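Local coordinates for protein eukaryotic translation initiation factor 2A (Schizosaccharomyces pombe, PDB 3WJ9) that probably directs initiator methionyl-tRNA to the 40S ribosomal subunit in a codon-dependent manner, early in the translation of a few specific mRNAs, at residues Q6-S11 and I15-A20; N381-W386 and Y402-R407; F49-A54 and V58-E63. All blocks are in the same frame, centred on the assembly; numbering follows the deposited sequence.

Contact 1: Q6-S11 and I15-A20; sequences QFAYRS and IGLVNA
Val-18 lies over one face of the Phe-7 ring, its CB 3.8 Å from the ring centroid and 23° off the normal, a CH-pi contact. Its two methyls part company: CG1 stays over the Phe-7 rim, while CG2 meets Tyr-9 CE1 at 3.5 Å. Tyr-9 CG stands between the backbone N and the carbonyl carbon (chi1 73°), which swings the ring across the hairpin and lays one face over the backbone of Gly-16. On the other face of the sheet, Leu-17 CD2 touches Ala-8 CB at 3.6 Å, and Ile-15 packs against the aliphatic part of Arg-10, whose guanidinium bonds Gln-403. Phe-7 with Val-18 and Tyr-9 with Gly-16 are hydrogen-bonded antiparallel pairs; the Val-18 N to Phe-7 O bond measures 2.8 Å. At the polar edge, the extended Gln-6 side chain crosses Asn-19 with the amide planes 62° apart. Its NE2 makes a weak, bent bond to Asn-19 OD1 (3.0 Å) and a stronger one to Thr-62 O, while OE1 bonds Tyr-42 OH. The arrangement is a two-stranded beta hairpin, here the N-terminal share of the blade that closes a beta-propeller.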
# COMPACT_ATOMS: atom_id res chain seq x y z
N GLN A 6 13.30 0.19 14.23
CA GLN A 6 13.54 1.41 13.47
C GLN A 6 12.31 1.91 12.72
O GLN A 6 11.53 1.12 12.18
CB GLN A 6 14.69 1.21 12.47
CG GLN A 6 15.08 2.48 11.70
CD GLN A 6 16.12 2.25 10.62
OE1 GLN A 6 16.09 2.88 9.56
NE2 GLN A 6 17.06 1.35 10.88
N PHE A 7 12.15 3.23 12.71
CA PHE A 7 11.15 3.88 11.87
C PHE A 7 11.78 5.10 11.21
O PHE A 7 12.86 5.54 11.62
CB PHE A 7 9.92 4.29 12.70
CG PHE A 7 10.22 5.30 13.77
CD1 PHE A 7 10.56 4.88 15.05
CD2 PHE A 7 10.13 6.66 13.52
CE1 PHE A 7 10.83 5.80 16.05
CE2 PHE A 7 10.39 7.58 14.51
CZ PHE A 7 10.74 7.15 15.78
N ALA A 8 11.12 5.65 10.20
CA ALA A 8 11.61 6.85 9.53
C ALA A 8 10.68 8.02 9.80
O ALA A 8 9.51 7.82 10.13
CB ALA A 8 11.74 6.61 8.04
N TYR A 9 11.20 9.23 9.66
CA TYR A 9 10.38 10.42 9.80
C TYR A 9 10.82 11.49 8.82
O TYR A 9 12.00 11.58 8.47
CB TYR A 9 10.43 10.97 11.23
CG TYR A 9 11.74 11.65 11.58
CD1 TYR A 9 12.81 10.92 12.08
CD2 TYR A 9 11.89 13.02 11.43
CE1 TYR A 9 14.00 11.54 12.40
CE2 TYR A 9 13.08 13.65 11.75
CZ TYR A 9 14.13 12.90 12.24
OH TYR A 9 15.32 13.53 12.56
N ARG A 10 9.87 12.31 8.37
CA ARG A 10 10.19 13.45 7.53
C ARG A 10 9.28 14.62 7.88
O ARG A 10 8.09 14.60 7.59
CB ARG A 10 10.06 13.10 6.05
CG ARG A 10 10.43 14.25 5.12
CD ARG A 10 10.24 13.86 3.67
NE ARG A 10 8.84 13.59 3.35
CZ ARG A 10 7.97 14.51 2.95
NH1 ARG A 10 8.36 15.77 2.81
NH2 ARG A 10 6.72 14.17 2.68
N SER A 11 9.85 15.63 8.53
CA SER A 11 9.10 16.83 8.85
C SER A 11 9.54 17.96 7.92
O SER A 11 10.52 17.81 7.19
CB SER A 11 9.30 17.23 10.31
OG SER A 11 10.66 17.53 10.58
N ILE A 15 14.66 15.29 8.36
CA ILE A 15 14.34 13.94 7.92
C ILE A 15 15.41 12.97 8.42
O ILE A 15 16.60 13.24 8.33
CB ILE A 15 14.24 13.86 6.38
CG1 ILE A 15 14.02 12.41 5.95
CG2 ILE A 15 15.48 14.45 5.71
CD1 ILE A 15 13.92 12.23 4.46
N GLY A 16 14.97 11.85 8.98
CA GLY A 16 15.90 10.89 9.52
C GLY A 16 15.32 9.53 9.83
O GLY A 16 14.11 9.32 9.78
N LEU A 17 16.21 8.59 10.13
CA LEU A 17 15.82 7.27 10.58
C LEU A 17 16.07 7.20 12.08
O LEU A 17 17.00 7.82 12.59
CB LEU A 17 16.59 6.19 9.82
CG LEU A 17 16.70 6.43 8.31
CD1 LEU A 17 17.44 5.30 7.60
CD2 LEU A 17 15.32 6.64 7.70
N VAL A 18 15.23 6.47 12.81
CA VAL A 18 15.32 6.44 14.26
C VAL A 18 15.27 5.01 14.80
O VAL A 18 14.26 4.32 14.63
CB VAL A 18 14.17 7.25 14.92
CG1 VAL A 18 14.24 7.16 16.43
CG2 VAL A 18 14.23 8.71 14.48
N ASN A 19 16.35 4.57 15.43
CA ASN A 19 16.38 3.26 16.06
C ASN A 19 15.82 3.34 17.48
O ASN A 19 16.51 3.75 18.41
CB ASN A 19 17.80 2.70 16.07
CG ASN A 19 18.29 2.34 14.68
OD1 ASN A 19 17.51 1.95 13.81
ND2 ASN A 19 19.60 2.47 14.46
N ALA A 20 14.56 2.94 17.63
CA ALA A 20 13.84 3.08 18.90
C ALA A 20 14.45 2.22 20.01
O ALA A 20 14.30 2.53 21.19
CB ALA A 20 12.37 2.73 18.72

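Contact 2: N381-W386 and Y402-R407; sequences NSIKIW and YQAFWR
Ile-383 turns its CG1 branch beside the backbone N (chi1 -63°), and with chi2 at 180° the branch runs on extended, carrying CD1 to within 3.6 Å of Ala-404 CB. Ile-385 has the same first torsion, which sets CG1 and CG2 against the indole of Trp-406; its chi2 of 87° turns CD1 aside. The indole rises from its strand and presents the far end of its six-membered ring to the isoleucine: Ile-385 CG2 lies 4.0 Å from Trp-406 CH2, near the ring plane, an edge contact and not a stack. The pyrrole end of the indole is tied elsewhere, through NE1 to Glu-360 O, a bond that helps fix the rotation of the ring.

Nothing polar joins the two segments. The buried interface is purely apolar and small, about 140 Å² summed over both sides, and consists of the two pairs Ile-383 with Ala-404 and Ile-385 with Trp-406. Between CA atoms the gap widens from 7.4 Å at Ile-383 and Ala-404 to 10.3 Å at Ile-385 and Trp-406; the small methyl of alanine serves the close end and the long indole spans the wide one. This is side-chain packing between two different sheets. Strand 382-387, in the fourth WD repeat, is an inner strand of its four-stranded blade, with 367-372 on one side and 392-397 on the other, whereas strand 401-406 is the edge of the next blade, next to 6-11. Tyr-9 of that neighbouring strand also touches Ile-383, and strand 392-397, the outermost of the WD-repeat blade, touches Ile-385 through Met-393 and Phe-394.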
# COMPACT_ATOMS: atom_id res chain seq x y z
N ASN A 381 0.88 18.38 14.82
CA ASN A 381 1.63 17.28 14.22
C ASN A 381 2.57 16.62 15.23
O ASN A 381 3.27 17.30 15.97
CB ASN A 381 2.43 17.77 13.01
CG ASN A 381 1.53 18.15 11.84
OD1 ASN A 381 1.77 19.15 11.16
ND2 ASN A 381 0.49 17.36 11.61
N SER A 382 2.58 15.29 15.24
CA SER A 382 3.35 14.56 16.24
C SER A 382 3.61 13.09 15.88
O SER A 382 3.09 12.57 14.90
CB SER A 382 2.63 14.62 17.59
OG SER A 382 1.41 13.90 17.55
N ILE A 383 4.45 12.45 16.69
CA ILE A 383 4.68 11.01 16.62
C ILE A 383 4.52 10.40 18.00
O ILE A 383 5.01 10.94 18.99
CB ILE A 383 6.09 10.67 16.09
CG1 ILE A 383 6.28 11.16 14.65
CG2 ILE A 383 6.34 9.17 16.14
CD1 ILE A 383 7.65 10.86 14.08
N LYS A 384 3.83 9.27 18.08
CA LYS A 384 3.71 8.54 19.34
C LYS A 384 3.77 7.03 19.11
O LYS A 384 3.00 6.49 18.32
CB LYS A 384 2.42 8.91 20.07
CG LYS A 384 2.29 8.29 21.45
CD LYS A 384 1.25 9.03 22.27
CE LYS A 384 1.10 8.41 23.65
NZ LYS A 384 -0.01 9.05 24.41
N ILE A 385 4.69 6.37 19.80
CA ILE A 385 4.81 4.91 19.73
C ILE A 385 4.21 4.30 20.99
O ILE A 385 4.54 4.71 22.10
CB ILE A 385 6.28 4.45 19.57
CG1 ILE A 385 6.83 4.84 18.19
CG2 ILE A 385 6.39 2.95 19.74
CD1 ILE A 385 7.43 6.23 18.13
N TRP A 386 3.33 3.31 20.81
CA TRP A 386 2.62 2.70 21.93
C TRP A 386 2.99 1.24 22.09
O TRP A 386 3.33 0.57 21.12
CB TRP A 386 1.10 2.79 21.74
CG TRP A 386 0.57 4.09 21.23
CD1 TRP A 386 0.79 4.66 20.01
CD2 TRP A 386 -0.33 4.97 21.92
NE1 TRP A 386 0.12 5.85 19.90
CE2 TRP A 386 -0.58 6.06 21.06
CE3 TRP A 386 -0.93 4.96 23.18
CZ2 TRP A 386 -1.41 7.12 21.42
CZ3 TRP A 386 -1.75 6.01 23.54
CH2 TRP A 386 -1.98 7.08 22.67
N TYR A 402 5.34 15.37 8.03
CA TYR A 402 4.78 14.90 6.77
C TYR A 402 4.49 13.40 6.78
O TYR A 402 3.39 12.97 6.44
CB TYR A 402 5.70 15.27 5.62
CG TYR A 402 5.80 16.77 5.42
CD1 TYR A 402 4.67 17.57 5.53
CD2 TYR A 402 7.02 17.38 5.14
CE1 TYR A 402 4.75 18.94 5.35
CE2 TYR A 402 7.10 18.75 4.96
CZ TYR A 402 5.96 19.53 5.07
OH TYR A 402 6.02 20.89 4.90
N GLN A 403 5.48 12.59 7.15
CA GLN A 403 5.27 11.15 7.27
C GLN A 403 6.17 10.54 8.33
O GLN A 403 7.21 11.09 8.70
CB GLN A 403 5.50 10.45 5.93
CG GLN A 403 6.78 10.86 5.19
CD GLN A 403 6.67 10.68 3.68
OE1 GLN A 403 5.84 11.30 3.01
NE2 GLN A 403 7.52 9.82 3.14
N ALA A 404 5.75 9.38 8.82
CA ALA A 404 6.47 8.63 9.84
C ALA A 404 6.02 7.18 9.78
O ALA A 404 4.84 6.89 9.94
CB ALA A 404 6.21 9.22 11.22
N PHE A 405 6.95 6.26 9.54
CA PHE A 405 6.59 4.87 9.31
C PHE A 405 7.68 3.90 9.74
O PHE A 405 8.87 4.21 9.68
CB PHE A 405 6.26 4.65 7.83
CG PHE A 405 7.15 5.42 6.89
CD1 PHE A 405 8.41 4.95 6.56
CD2 PHE A 405 6.72 6.61 6.32
CE1 PHE A 405 9.23 5.66 5.70
CE2 PHE A 405 7.53 7.32 5.46
CZ PHE A 405 8.79 6.84 5.14
N TRP A 406 7.26 2.71 10.17
CA TRP A 406 8.18 1.64 10.57
C TRP A 406 9.04 1.16 9.41
O TRP A 406 8.62 1.21 8.25
CB TRP A 406 7.40 0.46 11.14
CG TRP A 406 6.71 0.72 12.43
CD1 TRP A 406 5.36 0.80 12.64
CD2 TRP A 406 7.33 0.91 13.70
NE1 TRP A 406 5.10 1.04 13.97
CE2 TRP A 406 6.29 1.11 14.64
CE3 TRP A 406 8.65 0.94 14.14
CZ2 TRP A 406 6.55 1.34 15.99
CZ3 TRP A 406 8.90 1.17 15.48
CH2 TRP A 406 7.86 1.36 16.39
N ARG A 407 10.24 0.68 9.73
CA ARG A 407 11.05 -0.04 8.77
C ARG A 407 10.60 -1.49 8.76
O ARG A 407 10.84 -2.22 9.72
CB ARG A 407 12.53 0.07 9.11
CG ARG A 407 13.43 -0.73 8.18
CD ARG A 407 14.79 -0.97 8.81
NE ARG A 407 14.68 -1.70 10.06
CZ ARG A 407 15.73 -2.14 10.76
NH1 ARG A 407 16.96 -1.92 10.32
NH2 ARG A 407 15.54 -2.80 11.89

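Contact 3: F49-A54 and V58-E63; sequences FAYATA and VINDTE
Asn-60 and Phe-49 are the better-bonded pair of this hairpin: Asn-60 N donates to Phe-49 O at 2.8 Å and Phe-49 N to Asn-60 O at 3.3 Å. Asn-60 OD1 comes to the edge of the Tyr-51 ring, 3.4 Å from CE1, with amide and ring only 9° from coplanar, and also borders the Phe-49 ring edge. Tyr-51, whose CG is wedged between N and C of its own backbone (chi1 64°), leans over to lie alongside Val-58, its CZ 3.6 Å from Val-58 CB. The backbone beneath is looser: Tyr-51 N to Val-58 O and Val-58 N to Tyr-51 O are both weak, the latter 3.4 Å. Across the sheet, Ala-50 CB and Ile-59 CG1 barely meet at 4.5 Å. Thr-62, still buried, gives its CG2 methyl to Phe-49, its hydroxyl being bonded to Gly-46 O; the partly exposed Asp-61 and Glu-63 beside it do not touch 49-54, and Glu-63 N bonds Asp-61 OD1 weakly where the chain leaves the strand. Such an antiparallel hairpin supplies the two middle strands of a four-stranded beta-propeller blade, here the one running from strand 37-42 to strand 67-71.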
# COMPACT_ATOMS: atom_id res chain seq x y z
N PHE A 49 16.32 2.57 2.09
CA PHE A 49 15.57 3.79 2.36
C PHE A 49 15.83 4.83 1.28
O PHE A 49 16.97 5.14 0.96
CB PHE A 49 15.94 4.35 3.74
CG PHE A 49 15.35 5.70 4.03
CD1 PHE A 49 14.03 5.81 4.45
CD2 PHE A 49 16.10 6.85 3.90
CE1 PHE A 49 13.48 7.05 4.72
CE2 PHE A 49 15.56 8.09 4.17
CZ PHE A 49 14.24 8.19 4.58
N ALA A 50 14.75 5.38 0.73
CA ALA A 50 14.87 6.39 -0.32
C ALA A 50 14.11 7.66 0.06
O ALA A 50 12.99 7.59 0.56
CB ALA A 50 14.35 5.85 -1.64
N TYR A 51 14.71 8.81 -0.19
CA TYR A 51 14.02 10.07 0.01
C TYR A 51 14.26 11.01 -1.17
O TYR A 51 15.33 11.00 -1.77
CB TYR A 51 14.44 10.73 1.32
CG TYR A 51 15.89 11.13 1.38
CD1 TYR A 51 16.85 10.26 1.88
CD2 TYR A 51 16.31 12.39 0.97
CE1 TYR A 51 18.18 10.61 1.94
CE2 TYR A 51 17.64 12.75 1.03
CZ TYR A 51 18.57 11.86 1.51
OH TYR A 51 19.90 12.21 1.58
N ALA A 52 13.25 11.80 -1.49
CA ALA A 52 13.31 12.67 -2.65
C ALA A 52 13.52 14.12 -2.25
O ALA A 52 12.85 14.64 -1.36
CB ALA A 52 12.06 12.53 -3.48
N THR A 53 14.48 14.76 -2.92
CA THR A 53 14.65 16.20 -2.83
C THR A 53 14.48 16.75 -4.24
O THR A 53 14.32 15.98 -5.19
CB THR A 53 16.01 16.60 -2.25
OG1 THR A 53 17.05 16.32 -3.21
CG2 THR A 53 16.29 15.84 -0.96
N ALA A 54 14.50 18.07 -4.38
CA ALA A 54 14.32 18.69 -5.69
C ALA A 54 15.39 18.26 -6.68
O ALA A 54 15.10 17.96 -7.84
CB ALA A 54 14.31 20.21 -5.55
N VAL A 58 18.25 9.89 -3.00
CA VAL A 58 19.30 9.15 -2.31
C VAL A 58 18.80 7.85 -1.69
O VAL A 58 17.77 7.83 -1.01
CB VAL A 58 19.96 10.02 -1.22
CG1 VAL A 58 20.69 9.16 -0.21
CG2 VAL A 58 20.91 11.01 -1.85
N ILE A 59 19.53 6.77 -1.94
CA ILE A 59 19.21 5.47 -1.37
C ILE A 59 20.24 5.09 -0.30
O ILE A 59 21.44 5.00 -0.57
CB ILE A 59 19.18 4.38 -2.46
CG1 ILE A 59 18.23 4.80 -3.58
CG2 ILE A 59 18.76 3.05 -1.86
CD1 ILE A 59 18.09 3.76 -4.68
N ASN A 60 19.76 4.85 0.92
CA ASN A 60 20.63 4.53 2.04
C ASN A 60 20.50 3.09 2.52
O ASN A 60 19.57 2.38 2.14
CB ASN A 60 20.35 5.48 3.21
CG ASN A 60 20.56 6.94 2.85
OD1 ASN A 60 19.64 7.61 2.38
ND2 ASN A 60 21.77 7.44 3.07
N ASP A 61 21.44 2.66 3.35
CA ASP A 61 21.38 1.36 4.01
C ASP A 61 20.78 1.53 5.40
O ASP A 61 21.34 2.24 6.24
CB ASP A 61 22.77 0.72 4.10
CG ASP A 61 22.77 -0.57 4.88
OD1 ASP A 61 21.75 -1.29 4.86
OD2 ASP A 61 23.80 -0.87 5.53
N THR A 62 19.65 0.88 5.65
CA THR A 62 18.91 1.08 6.89
C THR A 62 19.64 0.60 8.14
O THR A 62 19.19 0.84 9.26
CB THR A 62 17.54 0.38 6.83
OG1 THR A 62 17.73 -1.04 6.78
CG2 THR A 62 16.77 0.83 5.61
N GLU A 63 20.76 -0.09 7.96
CA GLU A 63 21.55 -0.57 9.08
C GLU A 63 22.57 0.47 9.52
O GLU A 63 22.65 0.82 10.70
CB GLU A 63 22.25 -1.89 8.73
CG GLU A 63 22.01 -2.99 9.74
CD GLU A 63 20.55 -3.34 9.89
OE1 GLU A 63 20.01 -4.04 9.00
OE2 GLU A 63 19.93 -2.90 10.88

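Overall arrangement
Along the chain contact 1 comes first, then contact 3, then contact 2. Contacts 1 and 2, centres about 8 Å apart, meet in one sheet: strand 401-406 pairs with 6-11, as in the Ala-8 N to Phe-405 O bond of 2.7 Å. The C-terminal strand thus completes the blade begun by the N-terminal hairpin and shuts the propeller, the portion of full-length eIF2A in this chain. Contact 3, about 12 Å from contact 1 by centres, belongs to the following blade, where Phe-49 and Tyr-51 receive Leu-17 and Ile-15. Contact 2 looks the other way, to the preceding blade; although its centre is about 17 Å from that of contact 3, Arg-407 forms a salt bridge with Glu-63.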